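Local structure of epidermin modifying enzyme EPID (Staphylococcus epidermidis, 1G63) at residues I16-Y21 with N42-D47; V79-A84 with I160-I165. The protein catalyses the FMN-dependent oxidative decarboxylation of the C-terminal cysteine residue of the epidermin precursor peptide. One frame throughout, in Å; residues are numbered along the deposited sequence.

Interaction 1 (I16-Y21 with N42-D47); sequences ININHY and NFINTD. With FMN (flavin mononucleotide), chain N.
I16 and I44 make most of this small apolar contact, their beta-branched side chains meeting at an oblique angle through the gamma methyls. I44 CG2 presses on the backbone of the opposite segment, 3.6 Å from I16 CA, and lies 3.8 Å from I16 CG2. This methyl stands beside the backbone N of I44, while the longer branch takes the position between N and carbonyl carbon (chi1 58°) and extends to CD1. That tip grazes I18, two residues on from I16, with I44 CD1 4.5 Å from I18 CG2. I16 turns its CG2 to the 42-47 loop, whereas CG1 and CD1 lead away from it. The same CG2 methyl lies 4.0 Å from F43 O and 4.3 Å from F43 CB, so it spans the F43-I44 junction.

F43 gives only its CB and carbonyl to the isoleucines and sends its ring to the cofactor. CG is held anti to the carbonyl carbon (chi1 -66°), and the outer edge of the ring meets the dimethylbenzene end of the flavin, with F43 CZ 3.5 Å from FMN C8 and F43 CE2 3.6 Å from FMN C6. These flavin atoms lie near the plane of the phenyl ring, so it meets the flavin edge-on. L64 of a third subunit also packs on F43, and I44 is further covered by F36 and L49.

On the helix side, N19 packs on I16 of a second subunit. The contact thus joins the turn leading into helix 18-25 to the loop following strand 32-36, two neighbouring connections of a Rossmann-like flavoprotein fold, and sets F43 in the wall of an FMN pocket completed by another subunit.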
ATOM      1  N   ILE B  16      -1.682  30.187  -4.809  1.00 34.18           N
ATOM      2  CA  ILE B  16      -1.573  29.674  -6.172  1.00 36.54           C
ATOM      3  C   ILE B  16      -0.874  30.671  -7.097  1.00 37.04           C
ATOM      4  O   ILE B  16      -0.486  30.324  -8.211  1.00 37.97           O
ATOM      5  CB  ILE B  16      -2.959  29.349  -6.779  1.00 37.68           C
ATOM      6  CG1 ILE B  16      -3.713  30.645  -7.097  1.00 38.41           C
ATOM      7  CG2 ILE B  16      -3.758  28.490  -5.817  1.00 37.19           C
ATOM      8  CD1 ILE B  16      -5.029  30.426  -7.805  1.00 39.86           C
ATOM      9  N   ASN B  17      -0.722  31.908  -6.634  1.00 37.37           N
ATOM     10  CA  ASN B  17      -0.062  32.952  -7.415  1.00 39.30           C
ATOM     11  C   ASN B  17       1.283  33.361  -6.808  1.00 38.55           C
ATOM     12  O   ASN B  17       1.880  34.350  -7.230  1.00 37.83           O
ATOM     13  CB  ASN B  17      -0.959  34.189  -7.511  1.00 39.89           C
ATOM     14  CG  ASN B  17      -2.202  33.948  -8.347  1.00 42.70           C
ATOM     15  OD1 ASN B  17      -3.256  34.539  -8.089  1.00 44.31           O
ATOM     16  ND2 ASN B  17      -2.086  33.089  -9.363  1.00 42.39           N
ATOM     17  N   ILE B  18       1.758  32.594  -5.832  1.00 37.24           N
ATOM     18  CA  ILE B  18       3.015  32.906  -5.166  1.00 37.22           C
ATOM     19  C   ILE B  18       4.219  32.948  -6.114  1.00 37.39           C
ATOM     20  O   ILE B  18       5.179  33.670  -5.867  1.00 36.29           O
ATOM     21  CB  ILE B  18       3.301  31.902  -3.998  1.00 35.46           C
ATOM     22  CG1 ILE B  18       4.393  32.460  -3.087  1.00 34.40           C
ATOM     23  CG2 ILE B  18       3.727  30.547  -4.542  1.00 32.85           C
ATOM     24  CD1 ILE B  18       4.023  33.768  -2.410  1.00 32.02           C
ATOM     25  N   ASN B  19       4.164  32.187  -7.198  1.00 38.69           N
ATOM     26  CA  ASN B  19       5.262  32.160  -8.151  1.00 41.27           C
ATOM     27  C   ASN B  19       5.545  33.542  -8.728  1.00 42.70           C
ATOM     28  O   ASN B  19       6.693  33.870  -9.019  1.00 43.17           O
ATOM     29  CB  ASN B  19       4.965  31.169  -9.284  1.00 43.52           C
ATOM     30  CG  ASN B  19       3.654  31.463  -9.999  1.00 45.53           C
ATOM     31  OD1 ASN B  19       2.569  31.310  -9.428  1.00 46.28           O
ATOM     32  ND2 ASN B  19       3.750  31.894 -11.257  1.00 45.21           N
ATOM     33  N   HIS B  20       4.504  34.354  -8.888  1.00 44.16           N
ATOM     34  CA  HIS B  20       4.665  35.701  -9.427  1.00 45.97           C
ATOM     35  C   HIS B  20       5.523  36.573  -8.517  1.00 46.45           C
ATOM     36  O   HIS B  20       6.354  37.346  -8.988  1.00 47.46           O
ATOM     37  CB  HIS B  20       3.307  36.373  -9.621  1.00 47.38           C
ATOM     38  CG  HIS B  20       2.464  35.739 -10.678  1.00 50.40           C
ATOM     39  ND1 HIS B  20       2.924  35.505 -11.956  1.00 51.95           N
ATOM     40  CD2 HIS B  20       1.181  35.305 -10.654  1.00 51.86           C
ATOM     41  CE1 HIS B  20       1.961  34.955 -12.674  1.00 52.71           C
ATOM     42  NE2 HIS B  20       0.893  34.824 -11.907  1.00 52.90           N
ATOM     43  N   TYR B  21       5.314  36.456  -7.211  1.00 45.88           N
ATOM     44  CA  TYR B  21       6.084  37.242  -6.264  1.00 45.39           C
ATOM     45  C   TYR B  21       7.547  36.830  -6.287  1.00 46.26           C
ATOM     46  O   TYR B  21       8.438  37.676  -6.204  1.00 46.62           O
ATOM     47  CB  TYR B  21       5.538  37.074  -4.843  1.00 44.21           C
ATOM     48  CG  TYR B  21       4.226  37.770  -4.588  1.00 43.13           C
ATOM     49  CD1 TYR B  21       3.016  37.174  -4.930  1.00 43.38           C
ATOM     50  CD2 TYR B  21       4.195  39.037  -4.014  1.00 44.32           C
ATOM     51  CE1 TYR B  21       1.804  37.824  -4.703  1.00 43.00           C
ATOM     52  CE2 TYR B  21       2.989  39.699  -3.785  1.00 44.23           C
ATOM     53  CZ  TYR B  21       1.799  39.084  -4.131  1.00 43.80           C
ATOM     54  OH  TYR B  21       0.606  39.732  -3.899  1.00 44.96           O
ATOM     55  N   ASN B  42      -2.308  21.509  -0.544  1.00 36.84           N
ATOM     56  CA  ASN B  42      -3.571  21.062  -1.129  1.00 36.67           C
ATOM     57  C   ASN B  42      -4.008  22.046  -2.203  1.00 36.22           C
ATOM     58  O   ASN B  42      -5.014  21.827  -2.868  1.00 36.74           O
ATOM     59  CB  ASN B  42      -4.680  21.013  -0.081  1.00 38.94           C
ATOM     60  CG  ASN B  42      -4.459  19.944   0.955  1.00 41.44           C
ATOM     61  OD1 ASN B  42      -5.084  19.966   2.011  1.00 44.19           O
ATOM     62  ND2 ASN B  42      -3.579  18.993   0.662  1.00 43.27           N
ATOM     63  N   PHE B  43      -3.268  23.138  -2.358  1.00 35.14           N
ATOM     64  CA  PHE B  43      -3.623  24.149  -3.344  1.00 35.18           C
ATOM     65  C   PHE B  43      -2.704  24.151  -4.550  1.00 35.21           C
ATOM     66  O   PHE B  43      -3.108  24.527  -5.651  1.00 34.64           O
ATOM     67  CB  PHE B  43      -3.590  25.547  -2.724  1.00 34.77           C
ATOM     68  CG  PHE B  43      -4.619  25.769  -1.666  1.00 33.79           C
ATOM     69  CD1 PHE B  43      -4.583  25.048  -0.478  1.00 34.25           C
ATOM     70  CD2 PHE B  43      -5.610  26.720  -1.845  1.00 33.51           C
ATOM     71  CE1 PHE B  43      -5.515  25.273   0.522  1.00 32.53           C
ATOM     72  CE2 PHE B  43      -6.547  26.956  -0.854  1.00 36.04           C
ATOM     73  CZ  PHE B  43      -6.500  26.228   0.340  1.00 35.19           C
ATOM     74  N   ILE B  44      -1.460  23.750  -4.345  1.00 34.73           N
ATOM     75  CA  ILE B  44      -0.517  23.745  -5.444  1.00 35.84           C
ATOM     76  C   ILE B  44       0.497  22.630  -5.306  1.00 35.95           C
ATOM     77  O   ILE B  44       0.596  21.988  -4.268  1.00 35.62           O
ATOM     78  CB  ILE B  44       0.266  25.077  -5.512  1.00 35.98           C
ATOM     79  CG1 ILE B  44       0.987  25.309  -4.181  1.00 36.30           C
ATOM     80  CG2 ILE B  44      -0.673  26.233  -5.828  1.00 35.07           C
ATOM     81  CD1 ILE B  44       1.922  26.492  -4.194  1.00 37.59           C
ATOM     82  N   ASN B  45       1.243  22.409  -6.379  1.00 37.57           N
ATOM     83  CA  ASN B  45       2.305  21.421  -6.381  1.00 38.41           C
ATOM     84  C   ASN B  45       3.523  22.261  -6.003  1.00 37.11           C
ATOM     85  O   ASN B  45       4.061  23.001  -6.829  1.00 36.02           O
ATOM     86  CB  ASN B  45       2.480  20.828  -7.776  1.00 40.45           C
ATOM     87  CG  ASN B  45       3.494  19.710  -7.802  1.00 40.34           C
ATOM     88  OD1 ASN B  45       4.611  19.863  -7.307  1.00 41.93           O
ATOM     89  ND2 ASN B  45       3.114  18.580  -8.384  1.00 39.40           N
ATOM     90  N   THR B  46       3.930  22.169  -4.745  1.00 36.70           N
ATOM     91  CA  THR B  46       5.056  22.950  -4.246  1.00 37.41           C
ATOM     92  C   THR B  46       6.393  22.697  -4.928  1.00 37.54           C
ATOM     93  O   THR B  46       7.241  23.581  -4.940  1.00 36.76           O
ATOM     94  CB  THR B  46       5.240  22.755  -2.720  1.00 37.80           C
ATOM     95  OG1 THR B  46       5.506  21.372  -2.433  1.00 37.23           O
ATOM     96  CG2 THR B  46       3.977  23.203  -1.976  1.00 37.03           C
ATOM     97  N   ASP B  47       6.591  21.509  -5.497  1.00 38.38           N
ATOM     98  CA  ASP B  47       7.856  21.210  -6.160  1.00 40.23           C
ATOM     99  C   ASP B  47       8.131  22.128  -7.346  1.00 38.77           C
ATOM    100  O   ASP B  47       9.285  22.358  -7.698  1.00 37.34           O
ATOM    101  CB  ASP B  47       7.909  19.745  -6.612  1.00 44.82           C
ATOM    102  CG  ASP B  47       8.384  18.814  -5.506  1.00 49.60           C
ATOM    103  OD1 ASP B  47       9.518  19.009  -5.020  1.00 51.37           O
ATOM    104  OD2 ASP B  47       7.630  17.891  -5.118  1.00 54.21           O
TER
HETATM  105  N1  FMN N 501      -7.694  30.978   5.095  1.00 30.19           N
HETATM  106  C2  FMN N 501      -7.181  32.248   5.118  1.00 30.16           C
HETATM  107  O2  FMN N 501      -6.740  32.771   6.100  1.00 31.08           O
HETATM  108  N3  FMN N 501      -7.171  33.011   3.902  1.00 29.52           N
HETATM  109  C4  FMN N 501      -7.635  32.580   2.707  1.00 29.68           C
HETATM  110  O4  FMN N 501      -7.608  33.330   1.718  1.00 30.20           O
HETATM  111  C4A FMN N 501      -8.212  31.230   2.688  1.00 30.21           C
HETATM  112  N5  FMN N 501      -8.653  30.695   1.556  1.00 32.71           N
HETATM  113  C5A FMN N 501      -9.020  29.379   1.529  1.00 31.73           C
HETATM  114  C6  FMN N 501      -9.406  28.754   0.265  1.00 32.44           C
HETATM  115  C7  FMN N 501      -9.913  27.488   0.186  1.00 32.15           C
HETATM  116  C7M FMN N 501     -10.295  26.864  -1.165  1.00 30.77           C
HETATM  117  C8  FMN N 501      -9.851  26.620   1.379  1.00 31.77           C
HETATM  118  C8M FMN N 501     -10.269  25.170   1.319  1.00 31.13           C
HETATM  119  C9  FMN N 501      -9.515  27.207   2.594  1.00 29.69           C
HETATM  120  C9A FMN N 501      -9.099  28.547   2.722  1.00 30.45           C
HETATM  121  N10 FMN N 501      -8.721  29.188   3.943  1.00 27.80           N
HETATM  122  C10 FMN N 501      -8.180  30.467   3.965  1.00 28.94           C
HETATM  123  C1' FMN N 501      -8.741  28.420   5.197  1.00 25.95           C
HETATM  124  C2' FMN N 501      -7.327  27.852   5.475  1.00 23.53           C
HETATM  125  O2' FMN N 501      -6.804  27.023   4.435  1.00 23.94           O
HETATM  126  C3' FMN N 501      -7.333  27.051   6.775  1.00 22.46           C
HETATM  127  O3' FMN N 501      -7.669  27.940   7.889  1.00 19.97           O
HETATM  128  C4' FMN N 501      -6.038  26.324   7.108  1.00 23.26           C
HETATM  129  O4' FMN N 501      -6.211  25.447   8.249  1.00 22.15           O
HETATM  130  C5' FMN N 501      -4.845  27.236   7.348  1.00 24.06           C
HETATM  131  O5' FMN N 501      -3.643  26.458   7.532  1.00 25.55           O
HETATM  132  P   FMN N 501      -2.185  27.083   7.478  1.00 21.73           P
HETATM  133  O1P FMN N 501      -2.137  28.176   8.499  1.00 24.48           O
HETATM  134  O2P FMN N 501      -1.936  27.538   6.091  1.00 25.14           O
HETATM  135  O3P FMN N 501      -1.243  25.882   7.853  1.00 25.23           O

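Interaction 2 (V79-A84 with I160-I165); sequences VLPASA and ITMPNI. With FMN (flavin mononucleotide), chain N.
A cis-proline turn at the end of strand 76-82 in the central parallel sheet leads here into an FMN-binding helix N-terminus, and the 160-165 segment packs beside the turn in this Rossmann-like fold. The peptide bond between L80 and P81 is cis, which bends the chain just before the cofactor site. The packing is light and wholly apolar, carried by two pairs. M162 reaches across with a folded side chain (chi1 -75°), curled so that its sulfur, SD, comes to 4.3 Å from P81 CB. Alongside, a delta methyl of L80 meets the ring of P163, with L80 CD1 4.3 Å from P163 CD. L80 sets CG anti to its backbone N (chi1 171°), which carries the isobutyl group out to the proline.

F113 of the adjacent strand touches both L80 and P163, and N115 packs on M162. P81 O is hydrogen-bonded to T10 OG1, tying the turn to the loop after strand 5-9.

The end of segment 79-84 then meets the flavin mononucleotide. S83 is the N-cap of helix 84-91, its OG bonded to T86 N while also donating to the phosphate, 2.9 Å from FMN O1P. A84 N, in the first turn, donates to the pyrimidine carbonyl at 2.9 Å from FMN O2 with an N-H...O angle of 159°, a bond that would probably help draw electron density toward that oxygen. S83 CB sits close by, 3.3 Å from FMN O2.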
ATOM      1  N   VAL B  79       5.649  36.202   5.616  1.00 27.91           N
ATOM      2  CA  VAL B  79       4.633  35.175   5.641  1.00 28.78           C
ATOM      3  C   VAL B  79       3.646  35.749   4.623  1.00 28.37           C
ATOM      4  O   VAL B  79       2.876  36.670   4.907  1.00 27.36           O
ATOM      5  CB  VAL B  79       4.027  34.995   7.046  1.00 30.17           C
ATOM      6  CG1 VAL B  79       3.588  36.311   7.585  1.00 32.25           C
ATOM      7  CG2 VAL B  79       2.861  34.011   6.988  1.00 28.74           C
ATOM      8  N   LEU B  80       3.720  35.205   3.413  1.00 27.52           N
ATOM      9  CA  LEU B  80       2.931  35.673   2.288  1.00 26.84           C
ATOM     10  C   LEU B  80       2.493  34.514   1.389  1.00 27.10           C
ATOM     11  O   LEU B  80       3.329  33.812   0.836  1.00 27.54           O
ATOM     12  CB  LEU B  80       3.794  36.659   1.485  1.00 25.13           C
ATOM     13  CG  LEU B  80       3.361  37.206   0.128  1.00 25.21           C
ATOM     14  CD1 LEU B  80       2.211  38.178   0.291  1.00 24.26           C
ATOM     15  CD2 LEU B  80       4.548  37.899  -0.519  1.00 27.40           C
ATOM     16  N   PRO B  81       1.175  34.269   1.276  1.00 26.82           N
ATOM     17  CA  PRO B  81       0.094  35.005   1.945  1.00 26.52           C
ATOM     18  C   PRO B  81       0.040  34.501   3.379  1.00 25.42           C
ATOM     19  O   PRO B  81       0.479  33.381   3.657  1.00 24.33           O
ATOM     20  CB  PRO B  81      -1.165  34.589   1.180  1.00 25.27           C
ATOM     21  CG  PRO B  81      -0.657  33.858  -0.035  1.00 28.47           C
ATOM     22  CD  PRO B  81       0.619  33.228   0.402  1.00 27.36           C
ATOM     23  N   ALA B  82      -0.492  35.317   4.280  1.00 24.86           N
ATOM     24  CA  ALA B  82      -0.600  34.929   5.677  1.00 24.73           C
ATOM     25  C   ALA B  82      -2.059  34.653   6.028  1.00 25.76           C
ATOM     26  O   ALA B  82      -2.910  35.542   5.942  1.00 26.40           O
ATOM     27  CB  ALA B  82      -0.043  36.021   6.562  1.00 22.73           C
ATOM     28  N   SER B  83      -2.337  33.416   6.421  1.00 26.29           N
ATOM     29  CA  SER B  83      -3.690  32.999   6.795  1.00 24.80           C
ATOM     30  C   SER B  83      -4.021  33.434   8.218  1.00 24.72           C
ATOM     31  O   SER B  83      -3.125  33.682   9.028  1.00 23.79           O
ATOM     32  CB  SER B  83      -3.808  31.477   6.706  1.00 23.27           C
ATOM     33  OG  SER B  83      -2.901  30.854   7.610  1.00 20.77           O
ATOM     34  N   ALA B  84      -5.313  33.518   8.518  1.00 23.46           N
ATOM     35  CA  ALA B  84      -5.750  33.900   9.846  1.00 22.65           C
ATOM     36  C   ALA B  84      -5.181  32.889  10.834  1.00 22.02           C
ATOM     37  O   ALA B  84      -4.689  33.253  11.895  1.00 23.96           O
ATOM     38  CB  ALA B  84      -7.267  33.908   9.914  1.00 21.03           C
ATOM     39  N   ILE B 160     -10.601  42.348   0.703  1.00 44.50           N
ATOM     40  CA  ILE B 160      -9.165  42.540   0.874  1.00 41.46           C
ATOM     41  C   ILE B 160      -8.496  41.945  -0.372  1.00 39.65           C
ATOM     42  O   ILE B 160      -9.009  41.003  -0.976  1.00 39.10           O
ATOM     43  CB  ILE B 160      -8.607  41.871   2.196  1.00 40.79           C
ATOM     44  CG1 ILE B 160      -8.203  40.429   1.941  1.00 40.40           C
ATOM     45  CG2 ILE B 160      -9.632  41.944   3.327  1.00 38.94           C
ATOM     46  CD1 ILE B 160      -6.738  40.265   1.696  1.00 38.98           C
ATOM     47  N   THR B 161      -7.373  42.517  -0.777  1.00 37.99           N
ATOM     48  CA  THR B 161      -6.673  42.032  -1.956  1.00 37.52           C
ATOM     49  C   THR B 161      -5.202  41.764  -1.679  1.00 36.78           C
ATOM     50  O   THR B 161      -4.675  42.139  -0.640  1.00 36.69           O
ATOM     51  CB  THR B 161      -6.753  43.050  -3.114  1.00 37.60           C
ATOM     52  OG1 THR B 161      -6.127  44.277  -2.719  1.00 36.17           O
ATOM     53  CG2 THR B 161      -8.195  43.322  -3.481  1.00 36.55           C
ATOM     54  N   MET B 162      -4.544  41.114  -2.626  1.00 36.98           N
ATOM     55  CA  MET B 162      -3.128  40.814  -2.490  1.00 38.12           C
ATOM     56  C   MET B 162      -2.276  42.078  -2.673  1.00 39.04           C
ATOM     57  O   MET B 162      -2.602  42.960  -3.474  1.00 39.09           O
ATOM     58  CB  MET B 162      -2.723  39.733  -3.506  1.00 35.60           C
ATOM     59  CG  MET B 162      -3.190  38.309  -3.143  1.00 33.64           C
ATOM     60  SD  MET B 162      -2.195  37.461  -1.858  1.00 31.27           S
ATOM     61  CE  MET B 162      -2.722  38.269  -0.507  1.00 33.86           C
ATOM     62  N   PRO B 163      -1.168  42.177  -1.924  1.00 40.51           N
ATOM     63  CA  PRO B 163      -0.265  43.328  -1.998  1.00 41.11           C
ATOM     64  C   PRO B 163       0.495  43.400  -3.326  1.00 42.88           C
ATOM     65  O   PRO B 163       0.967  42.385  -3.836  1.00 42.26           O
ATOM     66  CB  PRO B 163       0.707  43.095  -0.837  1.00 40.25           C
ATOM     67  CG  PRO B 163       0.046  42.047   0.020  1.00 40.68           C
ATOM     68  CD  PRO B 163      -0.656  41.179  -0.971  1.00 40.26           C
ATOM     69  N   ASN B 164       0.614  44.604  -3.876  1.00 45.05           N
ATOM     70  CA  ASN B 164       1.367  44.822  -5.107  1.00 46.94           C
ATOM     71  C   ASN B 164       2.835  44.585  -4.706  1.00 46.45           C
ATOM     72  O   ASN B 164       3.190  44.766  -3.542  1.00 44.91           O
ATOM     73  CB  ASN B 164       1.131  46.263  -5.586  1.00 51.59           C
ATOM     74  CG  ASN B 164       2.043  46.667  -6.733  1.00 57.41           C
ATOM     75  OD1 ASN B 164       3.224  46.978  -6.529  1.00 59.36           O
ATOM     76  ND2 ASN B 164       1.500  46.666  -7.952  1.00 59.41           N
ATOM     77  N   ILE B 165       3.686  44.173  -5.641  1.00 46.71           N
ATOM     78  CA  ILE B 165       5.087  43.906  -5.306  1.00 47.40           C
ATOM     79  C   ILE B 165       5.813  45.154  -4.792  1.00 48.11           C
ATOM     80  O   ILE B 165       6.785  45.061  -4.041  1.00 47.63           O
ATOM     81  CB  ILE B 165       5.838  43.291  -6.515  1.00 47.67           C
ATOM     82  CG1 ILE B 165       6.944  42.355  -6.017  1.00 48.10           C
ATOM     83  CG2 ILE B 165       6.396  44.374  -7.407  1.00 47.44           C
ATOM     84  CD1 ILE B 165       8.107  43.030  -5.344  1.00 49.26           C
TER
HETATM   85  N1  FMN N 501      -7.694  30.978   5.095  1.00 30.19           N
HETATM   86  C2  FMN N 501      -7.181  32.248   5.118  1.00 30.16           C
HETATM   87  O2  FMN N 501      -6.740  32.771   6.100  1.00 31.08           O
HETATM   88  N3  FMN N 501      -7.171  33.011   3.902  1.00 29.52           N
HETATM   89  C4  FMN N 501      -7.635  32.580   2.707  1.00 29.68           C
HETATM   90  O4  FMN N 501      -7.608  33.330   1.718  1.00 30.20           O
HETATM   91  C4A FMN N 501      -8.212  31.230   2.688  1.00 30.21           C
HETATM   92  N5  FMN N 501      -8.653  30.695   1.556  1.00 32.71           N
HETATM   93  C5A FMN N 501      -9.020  29.379   1.529  1.00 31.73           C
HETATM   94  C6  FMN N 501      -9.406  28.754   0.265  1.00 32.44           C
HETATM   95  C7  FMN N 501      -9.913  27.488   0.186  1.00 32.15           C
HETATM   96  C7M FMN N 501     -10.295  26.864  -1.165  1.00 30.77           C
HETATM   97  C8  FMN N 501      -9.851  26.620   1.379  1.00 31.77           C
HETATM   98  C8M FMN N 501     -10.269  25.170   1.319  1.00 31.13           C
HETATM   99  C9  FMN N 501      -9.515  27.207   2.594  1.00 29.69           C
HETATM  100  C9A FMN N 501      -9.099  28.547   2.722  1.00 30.45           C
HETATM  101  N10 FMN N 501      -8.721  29.188   3.943  1.00 27.80           N
HETATM  102  C10 FMN N 501      -8.180  30.467   3.965  1.00 28.94           C
HETATM  103  C1' FMN N 501      -8.741  28.420   5.197  1.00 25.95           C
HETATM  104  C2' FMN N 501      -7.327  27.852   5.475  1.00 23.53           C
HETATM  105  O2' FMN N 501      -6.804  27.023   4.435  1.00 23.94           O
HETATM  106  C3' FMN N 501      -7.333  27.051   6.775  1.00 22.46           C
HETATM  107  O3' FMN N 501      -7.669  27.940   7.889  1.00 19.97           O
HETATM  108  C4' FMN N 501      -6.038  26.324   7.108  1.00 23.26           C
HETATM  109  O4' FMN N 501      -6.211  25.447   8.249  1.00 22.15           O
HETATM  110  C5' FMN N 501      -4.845  27.236   7.348  1.00 24.06           C
HETATM  111  O5' FMN N 501      -3.643  26.458   7.532  1.00 25.55           O
HETATM  112  P   FMN N 501      -2.185  27.083   7.478  1.00 21.73           P
HETATM  113  O1P FMN N 501      -2.137  28.176   8.499  1.00 24.48           O
HETATM  114  O2P FMN N 501      -1.936  27.538   6.091  1.00 25.14           O
HETATM  115  O3P FMN N 501      -1.243  25.882   7.853  1.00 25.23           O

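In the fold
From the N terminus, strand 5-9 leads to 16-21, and interaction 1 closes a short loop through strand 32-36, with 20 residues between its segments. It is complete before interaction 2 opens at strand 76-82; the 75 residues between the segments of interaction 2 hold strand 110-114 and several helices. The two contacts therefore follow in series, neither nested nor crossed. Helix 18-25 joins them: Y21 packs on L80, and its hydroxyl, OH, is probably hydrogen-bonded to P163 O at 2.7 Å, while I18 CD1 lies against L80 O. Both contacts reach the same FMN, interaction 1 at its dimethylbenzene end and interaction 2 at its phosphate and pyrimidine carbonyl.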